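Local coordinates for protein 2-hydroxyhepta-2,4-diene-1,7-dioate isomerase (Mycobacterium marinum, PDB 3QDF) that probably acts as a metal-dependent isomerase or hydrolase of the fumarylacetoacetate hydrolase family, and carries bound zinc, at residues Y147-D152 with V177-V182; E121-I126 with L231-T236; L190-E195 with V249-E254; A101-N106 with L259-V264; S65-V70 with F95-T100. One frame throughout, in Å; residues are numbered along the deposited sequence.

Interaction 1 of 5, residues Y147-D152 with V177-V182. With ZN (zinc ion), chain B.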
# COMPACT_ATOMS: atom_id res chain seq x y z
N TYR A 147 -2.55 -6.85 -5.40
CA TYR A 147 -2.54 -5.40 -5.29
C TYR A 147 -3.14 -4.95 -3.98
O TYR A 147 -4.08 -5.57 -3.48
CB TYR A 147 -3.25 -4.74 -6.49
CG TYR A 147 -2.61 -5.20 -7.78
CD1 TYR A 147 -1.45 -4.57 -8.27
CD2 TYR A 147 -3.09 -6.32 -8.46
CE1 TYR A 147 -0.82 -5.02 -9.43
CE2 TYR A 147 -2.46 -6.80 -9.63
CZ TYR A 147 -1.33 -6.13 -10.10
OH TYR A 147 -0.71 -6.56 -11.24
N THR A 148 -2.60 -3.87 -3.46
CA THR A 148 -3.13 -3.28 -2.24
C THR A 148 -3.03 -1.78 -2.36
O THR A 148 -2.84 -1.24 -3.49
CB THR A 148 -2.41 -3.85 -0.99
OG1 THR A 148 -3.11 -3.46 0.21
CG2 THR A 148 -0.92 -3.41 -0.93
N ILE A 149 -3.18 -1.08 -1.24
CA ILE A 149 -3.17 0.38 -1.26
C ILE A 149 -2.03 0.87 -0.42
O ILE A 149 -1.73 0.29 0.62
CB ILE A 149 -4.51 0.99 -0.73
CG1 ILE A 149 -5.71 0.34 -1.45
CG2 ILE A 149 -4.53 2.52 -0.94
CD1 ILE A 149 -7.09 0.74 -0.89
N GLY A 150 -1.37 1.92 -0.89
CA GLY A 150 -0.36 2.59 -0.11
C GLY A 150 -0.65 4.07 0.03
O GLY A 150 -1.32 4.68 -0.83
N ASN A 151 -0.17 4.65 1.14
CA ASN A 151 -0.17 6.09 1.35
C ASN A 151 1.28 6.55 1.45
O ASN A 151 1.94 6.35 2.50
CB ASN A 151 -0.95 6.46 2.63
CG ASN A 151 -1.22 7.96 2.75
OD1 ASN A 151 -0.60 8.77 2.08
ND2 ASN A 151 -2.17 8.33 3.62
N ASP A 152 1.78 7.15 0.37
CA ASP A 152 3.17 7.63 0.34
C ASP A 152 3.32 8.96 1.09
O ASP A 152 3.45 10.06 0.49
CB ASP A 152 3.64 7.75 -1.11
CG ASP A 152 5.10 8.15 -1.21
OD1 ASP A 152 5.83 8.03 -0.19
OD2 ASP A 152 5.53 8.58 -2.30
N VAL A 177 -0.20 0.87 4.65
CA VAL A 177 -0.44 -0.11 3.57
C VAL A 177 -1.59 -0.99 4.00
O VAL A 177 -1.67 -1.37 5.16
CB VAL A 177 0.78 -1.05 3.32
CG1 VAL A 177 0.45 -2.13 2.29
CG2 VAL A 177 2.01 -0.26 2.90
N GLY A 178 -2.46 -1.33 3.06
CA GLY A 178 -3.58 -2.23 3.34
C GLY A 178 -4.78 -1.80 2.51
O GLY A 178 -4.64 -1.03 1.57
N PRO A 179 -5.98 -2.29 2.87
CA PRO A 179 -6.30 -3.13 4.01
C PRO A 179 -5.91 -4.61 3.83
O PRO A 179 -5.85 -5.35 4.82
CB PRO A 179 -7.83 -3.00 4.10
CG PRO A 179 -8.25 -2.81 2.70
CD PRO A 179 -7.18 -1.96 2.08
N TRP A 180 -5.69 -5.02 2.59
CA TRP A 180 -5.39 -6.43 2.24
C TRP A 180 -4.93 -6.43 0.80
O TRP A 180 -5.01 -5.41 0.11
CB TRP A 180 -6.62 -7.35 2.41
CG TRP A 180 -7.90 -6.71 1.97
CD1 TRP A 180 -8.22 -6.31 0.69
CD2 TRP A 180 -9.02 -6.37 2.79
NE1 TRP A 180 -9.47 -5.73 0.69
CE2 TRP A 180 -9.99 -5.76 1.96
CE3 TRP A 180 -9.30 -6.50 4.16
CZ2 TRP A 180 -11.20 -5.29 2.45
CZ3 TRP A 180 -10.52 -6.03 4.65
CH2 TRP A 180 -11.45 -5.44 3.79
N ILE A 181 -4.48 -7.59 0.34
CA ILE A 181 -3.90 -7.73 -0.99
C ILE A 181 -4.87 -8.54 -1.84
O ILE A 181 -5.24 -9.66 -1.47
CB ILE A 181 -2.52 -8.45 -0.89
CG1 ILE A 181 -1.54 -7.59 -0.08
CG2 ILE A 181 -1.96 -8.79 -2.27
CD1 ILE A 181 -0.35 -8.37 0.53
N VAL A 182 -5.29 -7.99 -2.98
CA VAL A 182 -6.25 -8.70 -3.82
C VAL A 182 -5.48 -9.36 -4.95
O VAL A 182 -4.76 -8.68 -5.70
CB VAL A 182 -7.40 -7.79 -4.34
CG1 VAL A 182 -8.38 -8.59 -5.24
CG2 VAL A 182 -8.17 -7.21 -3.15
ZN ZN B . 4.51 8.66 -4.15
O HOH W 1 5.37 6.74 -5.01
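T148 reaches across to the corner that the chain turns at P179. Its CB lies 3.2 Å from W180 O and also touches CG1 of I181. From CB the two branches part. OG1, set anti to the backbone N (chi1 -169°), donates to W180 O at 2.7 Å. It comes in above the carbonyl plane, well off the direction of a lone pair. CG2 takes the other branch and packs on V177 CG1 at 3.7 Å, the two side chains crossing at about a right angle. Strand 147-151 pairs antiparallel with 177-178 and, past the corner at P179, with 180-182. The register slips by two residues between Y147 and I149. This is a beta bulge, with T148 facing the extra residues 179-181. Before the bulge, Y147 and V182 form a hydrogen-bonded pair, with V182 N to Y147 O at 2.8 Å. After it, G178 N donates to I149 O at 3.0 Å. The return bond from I149 N to G178 O is weak. A cis peptide precedes P179, and CD1 of I149 packs on P179 CD at 4.0 Å. CG of P179 also lies over the centre of the W180 ring, while W180 NE1 bonds to I256 O. Just past strand 147-151, D152 OD2 binds zinc at 2.1 Å, together with E121 and E123. D152 OD1 forms a salt bridge with K97.

Interaction 2 of 5, residues E121-I126 with L231-T236; sequences EGELAI and LILTGT. With ZN (zinc ion), chain B; EDO (1,2-ethanediol), chain D.
E123 and T236 meet beside the zinc, and I126 and I232 pack at the far end of the same contact. The far end is the tight part. I126 and I232 are a hydrogen-bonded antiparallel pair, with I126 N to I232 O at 2.8 Å. Their side chains lie side by side and point the same way. CD1 of I126 goes on to touch T234 CG2 at 3.6 Å, and I216 and I220 of helix 213-223 cover I232. On the other face, A125 CB rests on L233 CD2 at 3.8 Å. Beyond L233 the strand ends and polar groups take over. L124 O accepts two bonds from T234, one from N nearly along the C=O axis and one from OG1. Water 2 joins L124 N, T234 OG1 and G235 O. T236 OG1 donates to G122 O and is also bonded to Q202. The zinc end is the looser side: T236 is partly exposed, and water 1 and a 1,2-ethanediol, probably from the crystallisation liquor, are ligands. E121 OE2 binds the zinc at 2.3 Å and E123 OE2 at 2.0 Å; D152 completes the protein ligands. E121 OE1 forms a salt bridge with R156. E123 OE1 accepts from G235 N at 2.8 Å, met from above the carboxylate plane, and from water 1. The bond to OE1 and the zinc on OE2 together probably fix its rotation, while the replaceable ligands are consistent with substrate access to the metal.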
# COMPACT_ATOMS: atom_id res chain seq x y z
N GLU A 121 -0.34 10.77 -0.07
CA GLU A 121 -0.32 10.44 -1.49
C GLU A 121 -0.93 9.06 -1.62
O GLU A 121 -0.29 8.07 -1.27
CB GLU A 121 1.10 10.40 -2.07
CG GLU A 121 1.87 11.73 -2.10
CD GLU A 121 3.18 11.64 -2.89
OE1 GLU A 121 3.78 12.68 -3.25
OE2 GLU A 121 3.60 10.51 -3.17
N GLY A 122 -2.16 8.98 -2.14
CA GLY A 122 -2.83 7.70 -2.37
C GLY A 122 -2.25 7.02 -3.58
O GLY A 122 -2.10 7.66 -4.63
N GLU A 123 -1.90 5.73 -3.45
CA GLU A 123 -1.25 4.99 -4.53
C GLU A 123 -1.66 3.53 -4.59
O GLU A 123 -1.82 2.86 -3.54
CB GLU A 123 0.28 5.06 -4.38
CG GLU A 123 0.79 6.45 -4.08
CD GLU A 123 2.25 6.70 -4.39
OE1 GLU A 123 3.00 5.77 -4.85
OE2 GLU A 123 2.66 7.85 -4.15
N LEU A 124 -1.80 3.03 -5.81
CA LEU A 124 -1.90 1.60 -6.04
C LEU A 124 -0.57 0.94 -5.66
O LEU A 124 0.50 1.39 -6.06
CB LEU A 124 -2.24 1.32 -7.50
CG LEU A 124 -2.19 -0.15 -7.92
CD1 LEU A 124 -3.44 -0.89 -7.39
CD2 LEU A 124 -2.04 -0.28 -9.47
N ALA A 125 -0.64 -0.13 -4.88
CA ALA A 125 0.56 -0.83 -4.49
C ALA A 125 0.60 -2.24 -5.09
O ALA A 125 -0.40 -2.97 -5.08
CB ALA A 125 0.67 -0.89 -2.99
N ILE A 126 1.78 -2.60 -5.59
CA ILE A 126 2.06 -3.95 -6.08
C ILE A 126 2.72 -4.73 -4.96
O ILE A 126 3.62 -4.22 -4.30
CB ILE A 126 3.06 -3.90 -7.24
CG1 ILE A 126 2.56 -3.01 -8.37
CG2 ILE A 126 3.37 -5.33 -7.76
CD1 ILE A 126 3.68 -2.59 -9.36
N LEU A 231 7.01 -4.40 -1.55
CA LEU A 231 5.96 -3.51 -1.98
C LEU A 231 6.50 -2.55 -3.00
O LEU A 231 7.63 -2.08 -2.88
CB LEU A 231 5.50 -2.70 -0.78
CG LEU A 231 4.39 -3.33 0.03
CD1 LEU A 231 4.46 -2.75 1.46
CD2 LEU A 231 3.05 -2.99 -0.67
N ILE A 232 5.69 -2.27 -4.02
CA ILE A 232 6.00 -1.22 -4.97
C ILE A 232 4.84 -0.21 -4.99
O ILE A 232 3.71 -0.57 -5.35
CB ILE A 232 6.23 -1.76 -6.40
CG1 ILE A 232 7.44 -2.74 -6.44
CG2 ILE A 232 6.45 -0.59 -7.37
CD1 ILE A 232 7.54 -3.54 -7.73
N LEU A 233 5.13 1.04 -4.62
CA LEU A 233 4.14 2.13 -4.74
C LEU A 233 4.27 2.79 -6.11
O LEU A 233 5.34 3.30 -6.46
CB LEU A 233 4.32 3.16 -3.63
CG LEU A 233 4.33 2.71 -2.16
CD1 LEU A 233 4.32 3.99 -1.27
CD2 LEU A 233 3.15 1.78 -1.83
N THR A 234 3.17 2.82 -6.85
CA THR A 234 3.21 3.12 -8.29
C THR A 234 2.97 4.59 -8.67
O THR A 234 2.81 4.91 -9.85
CB THR A 234 2.26 2.23 -9.06
OG1 THR A 234 0.90 2.55 -8.71
CG2 THR A 234 2.53 0.74 -8.75
N GLY A 235 2.96 5.47 -7.67
CA GLY A 235 2.84 6.92 -7.92
C GLY A 235 1.45 7.39 -7.54
O GLY A 235 0.55 6.57 -7.36
N THR A 236 1.29 8.70 -7.40
CA THR A 236 0.04 9.27 -6.95
C THR A 236 -0.52 10.22 -8.03
O THR A 236 0.26 10.93 -8.72
CB THR A 236 0.23 10.01 -5.59
OG1 THR A 236 -1.04 10.19 -4.94
CG2 THR A 236 0.90 11.40 -5.78
ZN ZN B . 4.51 8.66 -4.15
C1 EDO D . 6.32 10.64 -5.28
O1 EDO D . 5.14 9.93 -5.74
C2 EDO D . 6.32 12.13 -5.67
O2 EDO D . 6.79 12.93 -4.56
O HOH W 1 5.37 6.74 -5.01
O HOH W 2 -0.92 4.60 -8.45

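Interaction 3 of 5, residues L190-E195 with V249-E254. With ZN (zinc ion), chain C.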
# COMPACT_ATOMS: atom_id res chain seq x y z
N LEU A 190 -8.43 1.11 -12.75
CA LEU A 190 -9.19 1.11 -11.52
C LEU A 190 -9.26 2.51 -10.99
O LEU A 190 -8.28 3.26 -11.07
CB LEU A 190 -8.48 0.25 -10.47
CG LEU A 190 -8.26 -1.23 -10.74
CD1 LEU A 190 -7.47 -1.84 -9.55
CD2 LEU A 190 -9.59 -1.96 -10.98
N GLU A 191 -10.41 2.88 -10.43
CA GLU A 191 -10.53 4.19 -9.81
C GLU A 191 -9.73 4.26 -8.51
O GLU A 191 -9.72 3.31 -7.74
CB GLU A 191 -11.97 4.55 -9.50
CG GLU A 191 -12.05 5.96 -8.93
CD GLU A 191 -13.44 6.38 -8.53
OE1 GLU A 191 -14.19 6.79 -9.43
OE2 GLU A 191 -13.76 6.31 -7.32
N LEU A 192 -9.10 5.41 -8.26
CA LEU A 192 -8.50 5.70 -6.96
C LEU A 192 -9.05 7.02 -6.41
O LEU A 192 -9.06 8.04 -7.10
CB LEU A 192 -6.97 5.75 -7.08
CG LEU A 192 -6.09 6.09 -5.88
CD1 LEU A 192 -4.62 5.75 -6.21
CD2 LEU A 192 -6.22 7.57 -5.45
N ARG A 193 -9.49 6.99 -5.16
CA ARG A 193 -10.11 8.16 -4.55
C ARG A 193 -9.52 8.33 -3.17
O ARG A 193 -9.53 7.40 -2.37
CB ARG A 193 -11.62 7.95 -4.48
CG ARG A 193 -12.46 9.18 -4.08
CD ARG A 193 -13.96 8.83 -4.14
NE ARG A 193 -14.41 8.08 -2.95
CZ ARG A 193 -14.79 6.80 -2.93
NH1 ARG A 193 -14.78 6.05 -4.03
NH2 ARG A 193 -15.18 6.26 -1.79
N THR A 194 -9.02 9.53 -2.89
CA THR A 194 -8.52 9.88 -1.56
C THR A 194 -9.38 10.94 -0.87
O THR A 194 -9.74 11.96 -1.47
CB THR A 194 -7.06 10.40 -1.60
OG1 THR A 194 -6.23 9.44 -2.28
CG2 THR A 194 -6.54 10.63 -0.19
N GLU A 195 -9.71 10.68 0.39
CA GLU A 195 -10.47 11.62 1.19
C GLU A 195 -9.73 12.02 2.44
O GLU A 195 -9.04 11.21 3.05
CB GLU A 195 -11.83 11.04 1.57
CG GLU A 195 -12.72 10.77 0.38
CD GLU A 195 -13.99 10.01 0.73
OE1 GLU A 195 -14.38 10.01 1.93
OE2 GLU A 195 -14.58 9.42 -0.20
N VAL A 249 -7.39 10.17 6.87
CA VAL A 249 -7.21 10.03 5.43
C VAL A 249 -7.60 8.63 4.99
O VAL A 249 -7.15 7.63 5.57
CB VAL A 249 -5.77 10.47 4.98
CG1 VAL A 249 -4.72 9.81 5.81
CG2 VAL A 249 -5.55 10.23 3.50
N SER A 250 -8.48 8.57 3.99
CA SER A 250 -8.97 7.32 3.44
C SER A 250 -8.71 7.28 1.97
O SER A 250 -9.11 8.19 1.24
CB SER A 250 -10.47 7.20 3.67
OG SER A 250 -10.72 6.90 5.02
N ILE A 251 -8.02 6.24 1.53
CA ILE A 251 -7.76 6.01 0.11
C ILE A 251 -8.54 4.77 -0.29
O ILE A 251 -8.40 3.69 0.34
CB ILE A 251 -6.24 5.79 -0.14
CG1 ILE A 251 -5.41 6.96 0.42
CG2 ILE A 251 -5.93 5.56 -1.62
CD1 ILE A 251 -4.01 6.51 0.98
N THR A 252 -9.37 4.90 -1.32
CA THR A 252 -10.15 3.79 -1.83
C THR A 252 -9.70 3.47 -3.25
O THR A 252 -9.60 4.38 -4.10
CB THR A 252 -11.68 4.12 -1.84
OG1 THR A 252 -12.11 4.35 -0.50
CG2 THR A 252 -12.52 2.95 -2.44
N ILE A 253 -9.41 2.20 -3.51
CA ILE A 253 -9.17 1.75 -4.85
C ILE A 253 -10.22 0.71 -5.23
O ILE A 253 -10.45 -0.25 -4.51
CB ILE A 253 -7.74 1.22 -5.06
CG1 ILE A 253 -6.73 2.32 -4.72
CG2 ILE A 253 -7.56 0.74 -6.55
CD1 ILE A 253 -5.25 1.89 -4.85
N GLU A 254 -10.86 0.95 -6.37
CA GLU A 254 -11.84 0.03 -6.95
C GLU A 254 -11.28 -1.40 -7.06
O GLU A 254 -10.15 -1.61 -7.50
CB GLU A 254 -12.25 0.57 -8.32
CG GLU A 254 -13.23 -0.31 -9.12
CD GLU A 254 -13.47 0.27 -10.51
OE1 GLU A 254 -12.75 1.21 -10.90
OE2 GLU A 254 -14.39 -0.20 -11.22
ZN ZN C . -15.47 8.15 -8.38
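Chi1 of E254 (177°) and an extended chain beyond it carry OE1 back across to E191. OE1 accepts from E191 N at 2.9 Å through its anti lone pair, and it also pairs with R205. R193 starts out extended but bends at chi3 (80°). The bend lays its guanidinium beside T252, whose CB sits over one face. At the edge of the group, in plane, NE donates to E195 OE2 at 3.1 Å, almost straight. NH1 makes a weaker bond to E191 OE2 at 3.5 Å. The three residues thus form a salt-bridge network along one strand. E191 OE1 binds a zinc ion at 2.1 Å, with H203 of the next strand as a second ligand. The other face is mostly apolar. L192 CG packs on I253 CG1 at 4.0 Å, and T194 lies alongside I251, its OG1 hydrogen-bonded to Q202. I251 and I253 also touch I149, towards the core. Backbone bonds run regularly from E191 to E195, with T252 N to R193 O at 2.7 Å. These are two adjacent inner strands of a five-stranded mixed sheet, antiparallel to each other, with a metal site on the polar face.

Interaction 4 of 5, residues A101-N106 with L259-V264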
# COMPACT_ATOMS: atom_id res chain seq x y z
N ALA A 101 8.80 2.33 7.92
CA ALA A 101 7.76 3.34 7.70
C ALA A 101 6.37 2.74 7.63
O ALA A 101 5.38 3.48 7.74
CB ALA A 101 8.05 4.22 6.43
N ILE A 102 6.27 1.42 7.48
CA ILE A 102 4.99 0.78 7.21
C ILE A 102 4.12 0.78 8.46
O ILE A 102 4.59 0.47 9.57
CB ILE A 102 5.15 -0.69 6.64
CG1 ILE A 102 5.84 -0.69 5.27
CG2 ILE A 102 3.79 -1.40 6.56
CD1 ILE A 102 6.32 -2.08 4.81
N VAL A 103 2.85 1.14 8.28
CA VAL A 103 1.84 0.78 9.30
C VAL A 103 0.64 0.19 8.58
O VAL A 103 0.48 0.41 7.38
CB VAL A 103 1.37 1.99 10.16
CG1 VAL A 103 2.52 2.53 10.99
CG2 VAL A 103 0.77 3.09 9.29
N GLY A 104 -0.20 -0.53 9.32
CA GLY A 104 -1.40 -1.10 8.77
C GLY A 104 -2.59 -0.16 8.83
O GLY A 104 -2.46 1.01 9.21
N PRO A 105 -3.76 -0.67 8.43
CA PRO A 105 -5.01 0.07 8.50
C PRO A 105 -5.28 0.57 9.91
O PRO A 105 -5.00 -0.16 10.88
CB PRO A 105 -6.06 -0.97 8.14
CG PRO A 105 -5.37 -1.97 7.40
CD PRO A 105 -3.94 -1.99 7.81
N ASN A 106 -5.79 1.80 10.01
CA ASN A 106 -6.25 2.41 11.27
C ASN A 106 -5.15 2.78 12.26
O ASN A 106 -5.42 3.22 13.36
CB ASN A 106 -7.34 1.53 11.94
CG ASN A 106 -8.44 1.11 10.97
OD1 ASN A 106 -8.59 -0.08 10.65
ND2 ASN A 106 -9.21 2.07 10.50
N LEU A 259 -8.14 2.03 2.46
CA LEU A 259 -7.12 2.17 3.48
C LEU A 259 -7.36 3.48 4.23
O LEU A 259 -7.31 4.55 3.63
CB LEU A 259 -5.72 2.14 2.84
CG LEU A 259 -4.49 2.46 3.72
CD1 LEU A 259 -4.31 1.46 4.83
CD2 LEU A 259 -3.24 2.45 2.85
N THR A 260 -7.58 3.39 5.55
CA THR A 260 -7.91 4.54 6.39
C THR A 260 -6.94 4.68 7.55
O THR A 260 -6.68 3.70 8.25
CB THR A 260 -9.34 4.42 6.96
OG1 THR A 260 -10.26 4.32 5.88
CG2 THR A 260 -9.70 5.61 7.82
N ASN A 261 -6.43 5.88 7.77
CA ASN A 261 -5.53 6.16 8.89
C ASN A 261 -5.79 7.49 9.53
O ASN A 261 -5.92 8.51 8.82
CB ASN A 261 -4.06 6.14 8.46
CG ASN A 261 -3.66 4.84 7.86
OD1 ASN A 261 -3.84 4.61 6.64
ND2 ASN A 261 -3.12 3.96 8.69
N PRO A 262 -5.82 7.51 10.87
CA PRO A 262 -5.86 8.80 11.54
C PRO A 262 -4.48 9.48 11.48
O PRO A 262 -3.48 8.86 11.08
CB PRO A 262 -6.29 8.45 12.98
CG PRO A 262 -5.81 7.04 13.20
CD PRO A 262 -5.73 6.38 11.82
N VAL A 263 -4.44 10.76 11.84
CA VAL A 263 -3.20 11.54 11.82
C VAL A 263 -3.05 12.20 13.19
O VAL A 263 -4.03 12.68 13.74
CB VAL A 263 -3.24 12.61 10.71
CG1 VAL A 263 -1.94 13.34 10.62
CG2 VAL A 263 -3.61 11.97 9.34
N VAL A 264 -1.84 12.17 13.75
CA VAL A 264 -1.54 12.92 14.96
C VAL A 264 -0.22 13.64 14.75
O VAL A 264 0.69 13.11 14.09
CB VAL A 264 -1.43 12.02 16.24
CG1 VAL A 264 -2.76 11.29 16.53
CG2 VAL A 264 -0.28 11.04 16.14
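P105 and N106 run up to strand 259-264 at a steep angle: the run from V103 to N106 meets the run from L259 to P262 at 79°. The two segments therefore do not pair as strands. The CA atoms of N106 and N261 are nearest, 4.5 Å apart. One backbone bond joins the segments: N106 N donates to T260 O at 2.7 Å. The main side-chain link comes from N261. Its CG lies beside the backbone N (chi1 -58°), and the amide turns ND2 toward the incoming chain. ND2 donates to G104 O at 3.1 Å, with the acceptor close to the amide plane. The same ND2 is bonded to V107 O, just past 101-106. V103 CG2 lies against this nitrogen at 4.0 Å, and the two side chains cross at a slant. Near the polar link, L259 CD1 packs on P105 CA at 4.0 Å, and P262 CD touches N106 O at 3.5 Å. L259 and N261 both also rest on P176 of strand 175-182. T260 OG1 is hydrogen-bonded to S250 OG of the neighbouring strand, and T260 O makes the link to N106. The contact joins the end of strand 102-103, which pairs with strand 175-182, to strand 257-265 of the five-stranded sheet. With its two bonds to the backbone on either side of P105, the N261 amide probably holds this bend in shape, using a polar group that is itself buried.

Interaction 5 of 5, residues S65-V70 with F95-T100; sequences SKVVCV and FLKPNT
C69 and F95 form one pair of an antiparallel strand pairing, 67-70 with 95-97, at the edge of the zinc site in the fumarylacetoacetate hydrolase-type domain. On the other side, strand 67-70 runs parallel to strand 231-233. C69 N donates to F95 O at 2.9 Å, and F95 N returns a bond to C69 O. The next hydrogen-bonded pair, V67 with K97, is uneven. K97 N to V67 O is sound at 3.0 Å, but V67 N to K97 O is weak. Water 4 sits at this weak point and donates to K97 O, and water 3 joins S65 O to N99 N. On the opposite face from C69 and F95, V68 CG2 packs on L96 CD2, the side chains alongside and pointing the same way. K97 points to the same face as C69. Its chain bends at chi3 and chi4 and carries NZ to D152, a zinc ligand, and to the carbonyl oxygens of K169 and F174. This salt bridge probably helps to position the D152 carboxylate. On the way, CD of K97 touches C69 SG at 3.6 Å. F95 CG sits between its backbone N and carbonyl carbon (chi1 59°), which swings the ring back under C69. C69 CB makes a CH-pi contact over one ring face, 3.5 Å from the centroid, while SG lies oblique to the ring, 4.4 Å from the same point.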
# COMPACT_ATOMS: atom_id res chain seq x y z
N SER A 65 10.42 -6.51 2.77
CA SER A 65 11.83 -6.22 3.02
C SER A 65 12.18 -4.81 2.58
O SER A 65 13.09 -4.17 3.14
CB SER A 65 12.76 -7.24 2.34
OG SER A 65 12.94 -6.94 0.95
N LYS A 66 11.47 -4.31 1.58
CA LYS A 66 11.69 -2.96 1.11
C LYS A 66 10.45 -2.48 0.41
O LYS A 66 9.64 -3.27 -0.05
CB LYS A 66 12.90 -2.85 0.17
CG LYS A 66 12.81 -3.76 -1.11
CD LYS A 66 14.07 -3.52 -1.96
CE LYS A 66 14.20 -4.48 -3.15
NZ LYS A 66 14.40 -5.90 -2.67
N VAL A 67 10.33 -1.16 0.32
CA VAL A 67 9.24 -0.52 -0.37
C VAL A 67 9.86 0.30 -1.48
O VAL A 67 10.54 1.28 -1.22
CB VAL A 67 8.45 0.40 0.61
CG1 VAL A 67 7.28 1.09 -0.11
CG2 VAL A 67 7.96 -0.40 1.83
N VAL A 68 9.63 -0.10 -2.74
CA VAL A 68 10.23 0.64 -3.87
C VAL A 68 9.09 1.48 -4.42
O VAL A 68 7.95 1.02 -4.48
CB VAL A 68 10.80 -0.29 -4.96
CG1 VAL A 68 11.72 0.49 -5.91
CG2 VAL A 68 11.60 -1.44 -4.34
N CYS A 69 9.38 2.73 -4.77
CA CYS A 69 8.35 3.67 -5.13
C CYS A 69 8.66 4.42 -6.41
O CYS A 69 9.82 4.69 -6.73
CB CYS A 69 8.16 4.71 -4.03
SG CYS A 69 7.93 4.06 -2.40
N VAL A 70 7.60 4.84 -7.09
CA VAL A 70 7.74 5.55 -8.33
C VAL A 70 7.33 7.02 -8.10
O VAL A 70 6.33 7.29 -7.44
CB VAL A 70 6.89 4.87 -9.44
CG1 VAL A 70 6.97 5.64 -10.76
CG2 VAL A 70 7.36 3.41 -9.64
N PHE A 95 12.58 5.50 -5.94
CA PHE A 95 13.17 5.79 -4.64
C PHE A 95 12.71 4.72 -3.67
O PHE A 95 11.90 3.89 -4.02
CB PHE A 95 12.82 7.19 -4.13
CG PHE A 95 11.33 7.45 -3.98
CD1 PHE A 95 10.58 7.90 -5.06
CD2 PHE A 95 10.70 7.26 -2.74
CE1 PHE A 95 9.20 8.16 -4.92
CE2 PHE A 95 9.31 7.53 -2.58
CZ PHE A 95 8.56 7.97 -3.67
N LEU A 96 13.26 4.73 -2.46
CA LEU A 96 12.93 3.73 -1.45
C LEU A 96 12.34 4.37 -0.21
O LEU A 96 12.72 5.49 0.18
CB LEU A 96 14.19 2.92 -1.07
CG LEU A 96 14.81 2.03 -2.15
CD1 LEU A 96 16.20 1.59 -1.77
CD2 LEU A 96 13.91 0.78 -2.35
N LYS A 97 11.40 3.65 0.40
CA LYS A 97 10.98 3.90 1.75
C LYS A 97 11.41 2.70 2.58
O LYS A 97 11.33 1.56 2.09
CB LYS A 97 9.46 4.10 1.81
CG LYS A 97 9.00 5.44 1.18
CD LYS A 97 7.48 5.42 0.90
CE LYS A 97 6.64 5.83 2.16
NZ LYS A 97 6.46 7.34 2.30
N PRO A 98 11.89 2.93 3.83
CA PRO A 98 12.34 1.84 4.69
C PRO A 98 11.12 1.08 5.21
O PRO A 98 10.07 1.69 5.41
CB PRO A 98 13.05 2.58 5.83
CG PRO A 98 12.29 3.87 5.95
CD PRO A 98 11.91 4.24 4.53
N ASN A 99 11.23 -0.22 5.42
CA ASN A 99 10.08 -0.95 5.91
C ASN A 99 9.63 -0.52 7.34
O ASN A 99 8.53 -0.82 7.76
CB ASN A 99 10.27 -2.49 5.79
CG ASN A 99 11.34 -3.04 6.71
OD1 ASN A 99 11.84 -2.36 7.61
ND2 ASN A 99 11.70 -4.31 6.49
N THR A 100 10.50 0.18 8.06
CA THR A 100 10.13 0.79 9.34
C THR A 100 9.08 1.91 9.17
O THR A 100 8.51 2.35 10.16
CB THR A 100 11.37 1.35 10.06
OG1 THR A 100 12.12 2.15 9.13
CG2 THR A 100 12.26 0.21 10.57
O HOH W 3 13.65 -1.52 4.84
O HOH W 4 13.23 0.06 1.64

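How the interactions relate
All five contacts lie in the fumarylacetoacetate hydrolase-type region. Along the chain, interaction 5 closes first; interaction 1 then falls between the two segments of interaction 2, and interactions 1, 2 and 3 fall within the span of interaction 4. Interactions 1 and 2 have centres about 8 Å apart. Their strands 118-128 and 144-155 are neighbours and share one zinc. Strand 231-233 links interaction 2 to interaction 5, whose K97 reaches D152. Interactions 3 and 4 share the five-stranded sheet through strands 248-253 and 257-265. That sheet packs on interaction 1 through I149 and I251. Interactions 3 and 5 lie about 21 Å apart between centres. Interactions 1, 2 and 5 gather round the first zinc, while E191 of interaction 3 binds the second.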